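Local atomic coordinates of allergen Bos d 2 (Bos taurus, PDB entry 4WFV), a protein that probably carries pheromones or other small odorant molecules as a secreted lipocalin, and is a major allergen of cow dander. Residues S122-P125 with E126-E129; I145-L148 with I149-D152. All coordinates share one frame; numbering follows the deposited sequence.

Interaction 1. Residues S122-P125 with E126-E129; sequences SFTP and EELE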
# COMPACT_ATOMS: atom_id res chain seq x y z
N SER A 122 -5.55 2.37 13.40
CA SER A 122 -6.92 2.22 12.92
C SER A 122 -7.29 3.43 12.08
O SER A 122 -6.60 4.45 12.09
CB SER A 122 -7.88 2.10 14.10
OG SER A 122 -7.88 3.31 14.85
N PHE A 123 -8.37 3.29 11.32
CA PHE A 123 -9.03 4.41 10.67
C PHE A 123 -10.29 4.76 11.46
O PHE A 123 -11.05 3.88 11.87
CB PHE A 123 -9.48 4.00 9.26
CG PHE A 123 -8.39 4.01 8.22
CD1 PHE A 123 -7.11 4.47 8.49
CD2 PHE A 123 -8.67 3.56 6.94
CE1 PHE A 123 -6.13 4.46 7.49
CE2 PHE A 123 -7.71 3.56 5.94
CZ PHE A 123 -6.43 4.02 6.23
N THR A 124 -10.52 6.06 11.64
CA THR A 124 -11.84 6.52 12.11
C THR A 124 -12.87 6.24 11.01
O THR A 124 -12.51 5.99 9.87
CB THR A 124 -11.86 8.02 12.34
OG1 THR A 124 -11.58 8.69 11.10
CG2 THR A 124 -10.83 8.43 13.40
N PRO A 125 -14.17 6.29 11.35
CA PRO A 125 -15.16 6.04 10.30
C PRO A 125 -15.03 7.01 9.13
O PRO A 125 -15.21 6.58 7.99
CB PRO A 125 -16.49 6.21 11.04
CG PRO A 125 -16.16 5.76 12.45
CD PRO A 125 -14.79 6.33 12.69
N GLU A 126 -14.69 8.27 9.39
CA GLU A 126 -14.45 9.21 8.30
C GLU A 126 -13.31 8.74 7.40
O GLU A 126 -13.41 8.84 6.18
CB GLU A 126 -14.16 10.60 8.87
CG GLU A 126 -13.79 11.63 7.83
CD GLU A 126 -13.40 12.97 8.46
OE1 GLU A 126 -13.55 13.14 9.69
OE2 GLU A 126 -12.94 13.85 7.70
N GLU A 127 -12.23 8.26 7.99
CA GLU A 127 -11.10 7.79 7.21
C GLU A 127 -11.47 6.54 6.42
O GLU A 127 -11.06 6.39 5.26
CB GLU A 127 -9.89 7.53 8.11
CG GLU A 127 -9.26 8.82 8.60
CD GLU A 127 -8.20 8.59 9.66
OE1 GLU A 127 -8.36 7.69 10.52
OE2 GLU A 127 -7.18 9.31 9.61
N LEU A 128 -12.23 5.65 7.03
CA LEU A 128 -12.61 4.42 6.34
C LEU A 128 -13.56 4.74 5.19
O LEU A 128 -13.47 4.13 4.14
CB LEU A 128 -13.22 3.42 7.31
CG LEU A 128 -13.65 2.08 6.71
CD1 LEU A 128 -12.43 1.31 6.21
CD2 LEU A 128 -14.39 1.26 7.77
N GLU A 129 -14.45 5.71 5.40
CA GLU A 129 -15.35 6.14 4.33
C GLU A 129 -14.54 6.63 3.13
O GLU A 129 -14.84 6.26 1.98
CB GLU A 129 -16.29 7.24 4.84
CG GLU A 129 -17.46 7.57 3.90
CD GLU A 129 -17.14 8.58 2.81
OE1 GLU A 129 -16.11 9.28 2.87
OE2 GLU A 129 -17.95 8.67 1.87

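Interaction 2. Residues I145-L148 with I149-D152; sequences IENL and IKTD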
# COMPACT_ATOMS: atom_id res chain seq x y z
N ILE A 145 -11.93 -6.20 1.36
CA ILE A 145 -11.04 -5.54 2.31
C ILE A 145 -10.56 -6.55 3.36
O ILE A 145 -11.33 -7.37 3.86
CB ILE A 145 -11.72 -4.36 3.03
CG1 ILE A 145 -11.92 -3.19 2.07
CG2 ILE A 145 -10.89 -3.92 4.23
CD1 ILE A 145 -12.77 -2.05 2.65
N GLU A 146 -9.26 -6.49 3.65
CA GLU A 146 -8.61 -7.27 4.70
C GLU A 146 -8.08 -6.28 5.73
O GLU A 146 -7.50 -5.26 5.36
CB GLU A 146 -7.43 -8.07 4.12
CG GLU A 146 -7.80 -9.19 3.14
CD GLU A 146 -8.15 -10.49 3.85
OE1 GLU A 146 -7.40 -10.91 4.76
OE2 GLU A 146 -9.17 -11.12 3.49
N ASN A 147 -8.28 -6.56 7.02
CA ASN A 147 -7.61 -5.77 8.05
C ASN A 147 -6.26 -6.40 8.33
O ASN A 147 -6.17 -7.48 8.90
CB ASN A 147 -8.44 -5.68 9.33
CG ASN A 147 -7.77 -4.81 10.38
OD1 ASN A 147 -6.59 -4.97 10.67
ND2 ASN A 147 -8.53 -3.87 10.95
N LEU A 148 -5.21 -5.74 7.86
CA LEU A 148 -3.86 -6.26 7.99
C LEU A 148 -3.23 -6.01 9.36
O LEU A 148 -2.45 -6.83 9.83
CB LEU A 148 -2.96 -5.66 6.91
CG LEU A 148 -2.85 -6.49 5.62
CD1 LEU A 148 -4.23 -6.73 5.01
CD2 LEU A 148 -1.94 -5.78 4.62
N ILE A 149 -3.54 -4.89 10.00
CA ILE A 149 -2.88 -4.64 11.27
C ILE A 149 -3.24 -5.70 12.31
O ILE A 149 -2.41 -6.05 13.15
CB ILE A 149 -3.09 -3.19 11.77
CG1 ILE A 149 -2.23 -2.98 13.03
CG2 ILE A 149 -4.55 -2.90 12.07
CD1 ILE A 149 -2.03 -1.54 13.39
N LYS A 150 -4.44 -6.27 12.21
CA LYS A 150 -4.85 -7.29 13.18
C LYS A 150 -4.09 -8.62 13.02
O LYS A 150 -4.19 -9.49 13.89
CB LYS A 150 -6.36 -7.53 13.11
CG LYS A 150 -7.18 -6.37 13.66
CD LYS A 150 -8.67 -6.55 13.45
CE LYS A 150 -9.44 -5.34 13.95
NZ LYS A 150 -9.37 -5.23 15.43
N THR A 151 -3.34 -8.77 11.94
CA THR A 151 -2.47 -9.95 11.81
C THR A 151 -1.00 -9.56 11.74
O THR A 151 -0.14 -10.40 11.44
CB THR A 151 -2.84 -10.82 10.58
OG1 THR A 151 -2.53 -10.11 9.37
CG2 THR A 151 -4.33 -11.19 10.59
N ASP A 152 -0.69 -8.29 12.02
CA ASP A 152 0.68 -7.81 11.94
C ASP A 152 1.41 -8.03 13.26
O ASP A 152 1.50 -7.13 14.11
CB ASP A 152 0.72 -6.33 11.57
CG ASP A 152 2.12 -5.84 11.26
OD1 ASP A 152 3.09 -6.58 11.55
OD2 ASP A 152 2.26 -4.71 10.75

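Interaction 1. Residues S122-P125 with E126-E129
T124 and E127 form a capping box at the start of helix 125-137. T124 is the N-cap. Its OG1 accepts from E127 N at 3.2 Å, with an N-H...O angle of 160°. In return, T124 N donates to E127 OE1 at 2.9 Å, on the anti lone pair of the carboxylate. T124 OG1 sits between its own backbone N and carbonyl carbon (chi1 61°), which points the hydroxyl forward, at the N-H of E127. E127 CG lies beside its own N, and the extended chain carries OE1 back to the T124 N-H. Each side chain thus satisfies the other's backbone N-H.

The regular helix bonds begin here. L128 N reaches T124 O at 2.9 Å. E129 N reaches P125 O at 2.8 Å.

The apolar contact spans the cap: F123 CB lies 4.3 Å from L128 CB, a hydrophobic staple beside the capping box. F123 CB also rests 3.7 Å from E127 CB. The F123 side chain crosses that of E127 at about a right angle.

The buried F123 joins this helix start to the barrel. Its ring meets that of Y20, and it touches I19 on strand 17-23. F123 and E127 both touch M97 of strand 97-105, and L128 packs on Y20.

Interaction 2. Residues I145-L148 with I149-D152
N147 reaches forward to K150 in the turn that follows strand 146-147. Its CG is anti to the backbone N (chi1 -178°), and this sends the amide toward I149 and K150. N147 OD1 accepts from K150 N at 2.9 Å, with an N-H...O angle of 155°. The donor is tilted 28° from the carbonyl plane. This side chain-to-backbone bond, three residues forward, joins the end of the strand to the 3-10 segment 149-150.

The K150 methylenes cross obliquely over one face of the N147 amide. K150 CG lies beside its own N, and the chain stays extended until it bends at chi4. K150 CD comes within 3.6 Å of N147 CG, and K150 CE lies 3.5 Å from N147 ND2. The methylenes do the touching, not the amine. I149 CG2 comes up close to the amide plane, at the oxygen end, 3.2 Å from N147 OD1.

L148 O serves the next step of the turn. It accepts from T151 N at 3.0 Å. D152 N bonds to I149 O at 3.0 Å. T151 OG1 is hydrogen-bonded to Y38 OH and R36 NH2; its approach to L148 O is weak and not settled. D152 OD2 forms a salt bridge with R40.

The K150 N-H on OD1 probably fixes the rotation of the N147 amide, while the lysine methylenes cover one amide face and the amine extends beyond it.

In the fold
Following the chain, interaction 1 comes first. It turns the loop after strand 110-118 into helix 125-137. Interaction 2 comes later, where strand 146-147 gives way to a short 3-10 turn. The two are in series and neither nest nor cross. Each is a local turn within one continuous stretch. Their centres are 14 Å apart, and their nearest atoms stay about 5 Å apart. Strand 17-23 is their common neighbour: it takes F123 and L128 from interaction 1, and it pairs with strand 146-147. I145 also touches helix 125-137. Neither contact closes a long loop; both lie where the chain after strand 110-118 runs along the lipocalin barrel, beside strand 17-23.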